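Side-chain contact in benzyl alcohol dehydrogenase (Acinetobacter calcoaceticus, PDB 1F8F), which probably catalyses the NAD-dependent oxidation of benzyl alcohol to benzaldehyde, as a zinc-containing alcohol dehydrogenase: residues 34-39 against 87-92. Sequence-based numbering, arbitrary orientation.
Sequences VLVKVV and VVLSYG
Leu89, whose backbone O accepts a hydrogen bond from Gln142 NE2, carries its isobutyl group onto Val36, within the curled sheet of the GroES-like domain. Strands 33-42 and 86-89 are not hydrogen-bonded to each other; both pair antiparallel with strand 66-74, which lies between them. Curling brings the same face of the two strands together, with Val36 CA 8.4 Å from Val87 CA. With only Val36, Val87 and Leu89 meeting there, the contact is made by methyl groups alone. Val36 serves both partners. Its CG1, set anti to the backbone N (chi1 -180°), meets Val87 CG2 at 4.1 Å, the two valines lying aslant; its CG2 meets Leu89 CD2, also at 4.1 Å, as the side chains pass in opposite directions. Beta-branched valine favours extended backbone and offers two divergent methyls on a short stem, which lets Val36 address two neighbours at once. Leucine's extra carbon gives Leu89 the reach to bring CD2 to the valine. All three residues are buried: Ser151 of strand 148-152 touches Val36, and Thr156 touches both Val87 and Leu89. Two residues apart on one strand face, Val87 CG2 and Leu89 CD2 also touch, 4.1 Å apart, forming a continuous methyl surface against Val36.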
loop_
_atom_site.group_PDB
_atom_site.type_symbol
_atom_site.label_atom_id
_atom_site.label_comp_id
_atom_site.label_asym_id
_atom_site.label_seq_id
_atom_site.Cartn_x
_atom_site.Cartn_y
_atom_site.Cartn_z
ATOM N N VAL A 34 18.816 24.944 18.806
ATOM C CA VAL A 34 18.739 24.514 20.199
ATOM C C VAL A 34 20.106 24.276 20.866
ATOM O O VAL A 34 20.950 23.688 20.194
ATOM C CB VAL A 34 18.019 23.183 20.394
ATOM C CG1 VAL A 34 17.263 23.177 21.712
ATOM C CG2 VAL A 34 17.108 22.813 19.249
ATOM N N LEU A 35 20.356 24.746 22.101
ATOM C CA LEU A 35 21.616 24.576 22.815
ATOM C C LEU A 35 21.471 23.427 23.815
ATOM O O LEU A 35 20.610 23.549 24.703
ATOM C CB LEU A 35 22.052 25.744 23.721
ATOM C CG LEU A 35 23.517 25.625 24.199
ATOM C CD1 LEU A 35 24.477 25.602 23.024
ATOM C CD2 LEU A 35 23.838 26.766 25.145
ATOM N N VAL A 36 22.249 22.358 23.608
ATOM C CA VAL A 36 21.995 21.178 24.459
ATOM C C VAL A 36 23.122 20.842 25.433
ATOM O O VAL A 36 24.268 20.771 24.973
ATOM C CB VAL A 36 21.829 19.924 23.542
ATOM C CG1 VAL A 36 21.559 18.662 24.337
ATOM C CG2 VAL A 36 20.649 20.108 22.589
ATOM N N LYS A 37 22.815 20.495 26.666
ATOM C CA LYS A 37 23.938 20.083 27.569
ATOM C C LYS A 37 24.050 18.549 27.404
ATOM O O LYS A 37 23.091 17.883 27.797
ATOM C CB LYS A 37 23.729 20.493 29.019
ATOM C CG LYS A 37 24.443 19.642 30.048
ATOM C CD LYS A 37 24.554 20.076 31.464
ATOM C CE LYS A 37 23.683 19.363 32.471
ATOM N NZ LYS A 37 24.452 19.109 33.760
ATOM N N VAL A 38 25.120 18.038 26.796
ATOM C CA VAL A 38 25.214 16.599 26.561
ATOM C C VAL A 38 25.509 15.709 27.782
ATOM O O VAL A 38 26.533 15.874 28.460
ATOM C CB VAL A 38 26.273 16.396 25.470
ATOM C CG1 VAL A 38 26.519 14.928 25.113
ATOM C CG2 VAL A 38 25.947 17.200 24.203
ATOM N N VAL A 39 24.695 14.686 28.034
ATOM C CA VAL A 39 24.926 13.719 29.108
ATOM C C VAL A 39 25.786 12.567 28.596
ATOM O O VAL A 39 26.829 12.238 29.189
ATOM C CB VAL A 39 23.613 13.235 29.729
ATOM C CG1 VAL A 39 23.763 12.120 30.761
ATOM C CG2 VAL A 39 22.864 14.393 30.422
ATOM N N VAL A 87 16.441 15.246 25.615
ATOM C CA VAL A 87 16.356 15.006 24.196
ATOM C C VAL A 87 17.381 14.019 23.614
ATOM O O VAL A 87 18.462 13.679 24.125
ATOM C CB VAL A 87 16.523 16.336 23.398
ATOM C CG1 VAL A 87 15.359 17.340 23.559
ATOM C CG2 VAL A 87 17.799 17.051 23.858
ATOM N N VAL A 88 16.936 13.519 22.437
ATOM C CA VAL A 88 17.780 12.629 21.604
ATOM C C VAL A 88 18.093 13.361 20.301
ATOM O O VAL A 88 17.188 14.025 19.766
ATOM C CB VAL A 88 17.066 11.279 21.429
ATOM C CG1 VAL A 88 17.835 10.494 20.344
ATOM C CG2 VAL A 88 17.059 10.449 22.718
ATOM N N LEU A 89 19.260 13.548 19.798
ATOM C CA LEU A 89 19.623 14.320 18.634
ATOM C C LEU A 89 19.869 13.318 17.492
ATOM O O LEU A 89 20.750 12.475 17.534
ATOM C CB LEU A 89 21.003 14.958 18.837
ATOM C CG LEU A 89 21.197 15.709 20.149
ATOM C CD1 LEU A 89 22.442 16.614 20.057
ATOM C CD2 LEU A 89 19.990 16.613 20.459
ATOM N N SER A 90 19.017 13.397 16.504
ATOM C CA SER A 90 18.926 12.541 15.358
ATOM C C SER A 90 19.646 13.185 14.178
ATOM O O SER A 90 20.276 14.230 14.370
ATOM C CB SER A 90 17.441 12.287 15.010
ATOM O OG SER A 90 17.202 11.263 14.079
ATOM N N TYR A 91 19.608 12.602 12.985
ATOM C CA TYR A 91 20.267 13.174 11.835
ATOM C C TYR A 91 19.624 14.513 11.420
ATOM O O TYR A 91 18.666 15.026 11.945
ATOM C CB TYR A 91 20.286 12.229 10.655
ATOM C CG TYR A 91 18.894 11.764 10.208
ATOM C CD1 TYR A 91 18.204 12.425 9.190
ATOM C CD2 TYR A 91 18.322 10.628 10.759
ATOM C CE1 TYR A 91 16.933 12.014 8.794
ATOM C CE2 TYR A 91 17.071 10.186 10.384
ATOM C CZ TYR A 91 16.409 10.864 9.371
ATOM O OH TYR A 91 15.157 10.430 9.009
ATOM N N GLY A 92 20.234 15.128 10.415
ATOM C CA GLY A 92 19.984 16.399 9.813
ATOM C C GLY A 92 19.201 16.471 8.518
ATOM O O GLY A 92 19.523 15.950 7.464
#